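Local coordinates for protein aerobactin synthase IucC (Klebsiella pneumoniae, PDB 6CN7) that catalyses the last step of aerobactin biosynthesis, probably the ATP-dependent attachment of a second N-acetyl-N-hydroxylysine to the citryl intermediate of this siderophore, at residues 22-27 against 52-57; 262-267 against 271-276. The protein carries 5 engineered substitutions. One frame throughout, in Å; residues are numbered along the deposited sequence.

Contact 1 of 2, residues 22-27 against 52-57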
# COMPACT_ATOMS: atom_id res chain seq x y z
N GLU A 22 -0.48 24.85 -22.52
CA GLU A 22 0.73 25.04 -21.72
C GLU A 22 1.97 24.54 -22.46
O GLU A 22 3.02 25.19 -22.42
CB GLU A 22 0.58 24.33 -20.37
CG GLU A 22 1.66 24.69 -19.35
CD GLU A 22 1.58 26.13 -18.88
OE1 GLU A 22 0.48 26.71 -18.90
OE2 GLU A 22 2.63 26.69 -18.48
N LEU A 23 1.87 23.39 -23.13
CA LEU A 23 3.01 22.89 -23.89
C LEU A 23 3.34 23.79 -25.07
O LEU A 23 4.50 23.88 -25.47
CB LEU A 23 2.74 21.46 -24.37
CG LEU A 23 2.68 20.39 -23.28
CD1 LEU A 23 2.17 19.09 -23.85
CD2 LEU A 23 4.04 20.18 -22.64
N GLU A 24 2.33 24.47 -25.64
CA GLU A 24 2.60 25.43 -26.70
C GLU A 24 3.26 26.68 -26.14
O GLU A 24 4.12 27.29 -26.79
CB GLU A 24 1.31 25.78 -27.44
CG GLU A 24 1.50 26.33 -28.86
CD GLU A 24 1.64 27.84 -28.90
OE1 GLU A 24 1.50 28.49 -27.84
OE2 GLU A 24 1.89 28.38 -30.01
N TYR A 25 2.86 27.08 -24.93
CA TYR A 25 3.51 28.21 -24.27
C TYR A 25 4.94 27.87 -23.89
O TYR A 25 5.82 28.74 -23.94
CB TYR A 25 2.70 28.61 -23.03
CG TYR A 25 3.29 29.78 -22.28
CD1 TYR A 25 3.33 31.04 -22.85
CD2 TYR A 25 3.81 29.62 -21.00
CE1 TYR A 25 3.87 32.11 -22.18
CE2 TYR A 25 4.35 30.69 -20.32
CZ TYR A 25 4.37 31.94 -20.91
OH TYR A 25 4.91 33.01 -20.23
N GLU A 26 5.20 26.62 -23.51
CA GLU A 26 6.55 26.16 -23.23
C GLU A 26 7.36 25.90 -24.50
O GLU A 26 8.53 25.53 -24.40
CB GLU A 26 6.51 24.88 -22.39
CG GLU A 26 6.04 25.10 -20.96
CD GLU A 26 7.00 25.96 -20.15
OE1 GLU A 26 8.18 26.05 -20.54
OE2 GLU A 26 6.57 26.54 -19.13
N GLN A 27 6.76 26.07 -25.68
CA GLN A 27 7.44 25.94 -26.96
C GLN A 27 7.81 24.50 -27.30
O GLN A 27 8.67 24.26 -28.15
CB GLN A 27 8.68 26.83 -27.04
CG GLN A 27 8.37 28.31 -27.05
CD GLN A 27 9.60 29.18 -27.21
OE1 GLN A 27 10.69 28.82 -26.75
NE2 GLN A 27 9.44 30.32 -27.87
N ALA A 52 -9.08 29.73 -30.42
CA ALA A 52 -8.37 30.23 -29.26
C ALA A 52 -8.05 31.70 -29.44
O ALA A 52 -8.11 32.24 -30.55
CB ALA A 52 -7.08 29.43 -29.01
N GLU A 53 -7.71 32.34 -28.33
CA GLU A 53 -7.24 33.71 -28.31
C GLU A 53 -5.94 33.73 -27.52
O GLU A 53 -5.87 33.15 -26.43
CB GLU A 53 -8.28 34.64 -27.67
CG GLU A 53 -7.86 36.10 -27.57
CD GLU A 53 -8.92 36.96 -26.91
OE1 GLU A 53 -10.02 36.44 -26.64
OE2 GLU A 53 -8.64 38.16 -26.66
N ARG A 54 -4.92 34.38 -28.06
CA ARG A 54 -3.60 34.40 -27.43
C ARG A 54 -3.50 35.62 -26.53
O ARG A 54 -3.65 36.76 -26.99
CB ARG A 54 -2.49 34.39 -28.48
CG ARG A 54 -1.12 34.06 -27.90
CD ARG A 54 -0.02 34.07 -28.94
NE ARG A 54 -0.07 32.92 -29.85
CZ ARG A 54 0.36 31.70 -29.54
NH1 ARG A 54 0.86 31.44 -28.34
NH2 ARG A 54 0.27 30.73 -30.44
N GLY A 55 -3.24 35.39 -25.24
CA GLY A 55 -3.18 36.46 -24.27
C GLY A 55 -1.85 37.19 -24.28
O GLY A 55 -0.96 36.93 -25.09
N ILE A 56 -1.73 38.14 -23.35
CA ILE A 56 -0.58 39.04 -23.33
C ILE A 56 0.72 38.32 -22.98
O ILE A 56 1.80 38.83 -23.27
CB ILE A 56 -0.83 40.20 -22.36
CG1 ILE A 56 0.25 41.28 -22.54
CG2 ILE A 56 -0.85 39.71 -20.91
CD1 ILE A 56 -0.07 42.59 -21.85
N TRP A 57 0.64 37.14 -22.35
CA TRP A 57 1.84 36.38 -22.04
C TRP A 57 2.33 35.53 -23.20
O TRP A 57 3.42 34.97 -23.11
CB TRP A 57 1.59 35.49 -20.82
CG TRP A 57 1.46 36.25 -19.55
CD1 TRP A 57 0.31 36.65 -18.94
CD2 TRP A 57 2.53 36.73 -18.73
NE1 TRP A 57 0.59 37.34 -17.79
CE2 TRP A 57 1.95 37.40 -17.64
CE3 TRP A 57 3.92 36.65 -18.81
CZ2 TRP A 57 2.71 37.99 -16.63
CZ3 TRP A 57 4.68 37.24 -17.82
CH2 TRP A 57 4.07 37.90 -16.74
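The side chain of Glu24 leaves the helix with CG trans to the backbone N, then bends at chi2 (-90°), which turns its carboxylate toward Arg54. Arg54 runs straight through chi2 and bends at chi3 (-73°), and this brings its guanidinium to the same place from the opposite direction. The contact joins the C-terminal end of helix 4-25 to the end of strand 46-54, part of a four-stranded antiparallel sheet, and the turn after it. A two-nitrogen salt bridge forms here. Arg54 NH2 bonds Glu24 OE2 at 2.9 Å, and Arg54 NH1 bonds Glu24 OE1 at 3.1 Å. The second bond is nearly straight. It lies close to the guanidinium plane and meets OE1 on its syn side. OE2 is met from above the carboxylate plane, and the two flat groups are turned 35° against each other. Both ends have further partners. Glu24 OE2 also accepts from Ala31 N, and Arg54 NH1 also reaches Gly58 O. These bonds limit rotation of both groups. Glu24 is buried, while Arg54 keeps some exposure.

Tyr25 meets the other segment at Trp57. The carbonyl O of Trp57 lies at the edge of the tyrosine ring, in its plane, 3.0 Å from Tyr25 CE1. Trp57 CB is 4.3 Å from the same Tyr25 CE1, an apolar contact. Tyr25 OH reaches the indole obliquely, with Trp57 CE3 4.0 Å away. The indole itself leads away from Tyr25. It packs on Phe487 and Val488 of helix 475-499, and its NE1 is hydrogen-bonded to Tyr509 OH. Just past Tyr25 the helix closes in a Schellman motif. Gln27 has positive phi there, and Gln27 N makes a weak 3.1 Å bond to Glu24 O.

Contact 2 of 2, residues 262-267 against 271-276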
# COMPACT_ATOMS: atom_id res chain seq x y z
N THR A 262 0.03 19.10 4.63
CA THR A 262 -0.45 19.95 5.72
C THR A 262 -1.95 19.75 5.87
O THR A 262 -2.70 19.86 4.90
CB THR A 262 -0.13 21.42 5.45
OG1 THR A 262 1.28 21.56 5.21
CG2 THR A 262 -0.53 22.28 6.64
N LEU A 263 -2.39 19.47 7.10
CA LEU A 263 -3.77 19.11 7.38
C LEU A 263 -4.42 20.15 8.28
O LEU A 263 -3.78 20.74 9.15
CB LEU A 263 -3.85 17.73 8.05
CG LEU A 263 -3.00 16.62 7.45
CD1 LEU A 263 -3.11 15.37 8.30
CD2 LEU A 263 -3.41 16.32 6.01
N THR A 264 -5.72 20.35 8.06
CA THR A 264 -6.53 21.22 8.90
C THR A 264 -7.42 20.37 9.79
O THR A 264 -7.96 19.35 9.36
CB THR A 264 -7.39 22.16 8.05
OG1 THR A 264 -6.54 22.98 7.23
CG2 THR A 264 -8.26 23.06 8.92
N ASN A 265 -7.58 20.80 11.05
CA ASN A 265 -8.42 20.07 11.99
C ASN A 265 -9.88 20.39 11.70
O ASN A 265 -10.30 21.55 11.79
CB ASN A 265 -8.06 20.46 13.43
CG ASN A 265 -8.69 19.54 14.45
OD1 ASN A 265 -9.83 19.10 14.29
ND2 ASN A 265 -7.95 19.23 15.51
N ALA A 266 -10.66 19.36 11.35
CA ALA A 266 -12.06 19.54 11.02
C ALA A 266 -12.99 19.34 12.21
O ALA A 266 -14.14 19.77 12.16
CB ALA A 266 -12.47 18.57 9.90
N SER A 267 -12.51 18.69 13.28
CA SER A 267 -13.35 18.45 14.45
C SER A 267 -13.38 19.66 15.37
O SER A 267 -14.45 20.01 15.90
CB SER A 267 -12.86 17.22 15.21
OG SER A 267 -12.85 16.07 14.39
N GLY A 271 -6.49 26.49 15.78
CA GLY A 271 -5.46 27.46 15.46
C GLY A 271 -4.12 26.87 15.05
O GLY A 271 -3.22 27.64 14.67
N LEU A 272 -3.95 25.55 15.11
CA LEU A 272 -2.72 24.89 14.67
C LEU A 272 -3.06 23.88 13.59
O LEU A 272 -3.89 22.99 13.80
CB LEU A 272 -2.01 24.20 15.84
CG LEU A 272 -1.35 25.08 16.91
CD1 LEU A 272 -0.78 24.21 18.02
CD2 LEU A 272 -0.26 25.95 16.30
N ASP A 273 -2.42 24.02 12.44
CA ASP A 273 -2.41 22.97 11.44
C ASP A 273 -1.23 22.04 11.70
O ASP A 273 -0.28 22.38 12.41
CB ASP A 273 -2.33 23.54 10.02
CG ASP A 273 -3.54 24.36 9.65
OD1 ASP A 273 -4.62 24.14 10.25
OD2 ASP A 273 -3.43 25.23 8.76
N ILE A 274 -1.30 20.85 11.11
CA ILE A 274 -0.25 19.85 11.26
C ILE A 274 0.27 19.48 9.88
O ILE A 274 -0.51 19.38 8.92
CB ILE A 274 -0.75 18.60 12.01
CG1 ILE A 274 0.44 17.71 12.39
CG2 ILE A 274 -1.76 17.82 11.16
CD1 ILE A 274 0.09 16.60 13.36
N LYS A 275 1.58 19.29 9.78
CA LYS A 275 2.23 18.88 8.54
C LYS A 275 3.00 17.60 8.80
O LYS A 275 3.85 17.56 9.70
CB LYS A 275 3.15 19.98 8.01
CG LYS A 275 3.85 19.62 6.71
CD LYS A 275 4.72 20.76 6.21
CE LYS A 275 5.39 20.39 4.90
NZ LYS A 275 6.22 21.50 4.36
N LEU A 276 2.72 16.57 8.02
CA LEU A 276 3.27 15.25 8.26
C LEU A 276 4.01 14.75 7.02
O LEU A 276 3.72 15.18 5.91
CB LEU A 276 2.16 14.26 8.63
CG LEU A 276 1.42 14.61 9.93
CD1 LEU A 276 0.11 13.85 10.05
CD2 LEU A 276 2.31 14.32 11.13
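The carboxylate of Asp273 is the flat group that meets the facing strand, and it lies alongside Thr264, the two side chains pointing the same way. Asp273 OD1 is 3.8 Å from Thr264 OG1, too long for a hydrogen bond. Gln257 NE2 links the two instead: it bonds Thr264 OG1 and, weakly, Asp273 OD2. Behind the carboxylate, Asp273 CB rests 3.3 Å from Leu263 O.

Leu263 and Ile274 point side by side to one face of the sheet. Leu263 CB touches Ile274 CG2 at 3.7 Å, and Leu263 CD1 meets Leu276 CD1 at 4.0 Å, with the two leucines crossing at about a right angle. Leu168 of strand 165-174 packs on all three.

This is a beta hairpin within the large antiparallel sheet of the IucA/IucC region. Strand 252-256 pairs with 262-265, and strand 350-355 pairs with 272-275. Leu263 and Ile274 form a hydrogen-bonded pair: Leu263 N to Ile274 O is a short 2.6 Å, and Ile274 N to Leu263 O is 3.2 Å. Thr262 and Lys275 are a non-hydrogen-bonded pair on the other face. The extended lysine chain passes Thr262 OG1, with Lys275 CG 3.6 Å from it; this hydroxyl is weakly hydrogen-bonded to Ser259 OG. At the strand end, Asn265 OD1 accepts from Ser267 N at 2.9 Å, an Asx turn, and also from Arg268 N.

Contact 1 and contact 2 lie on opposite sides of the chain's centre. Their centres are about 37 Å apart, and their nearest atoms are about 24 Å apart, so they do not touch. The centre of contact 1 is about 22 Å, and that of contact 2 about 16 Å, from the chain centre. They follow each other in series along the chain. Contact 1 joins a helix end to a small N-terminal sheet and combines a salt bridge with packing of Tyr25 on Trp57. Contact 2 joins neighbouring strands of the large sheet through backbone bonds and apolar packing. Both are largely buried within one subunit.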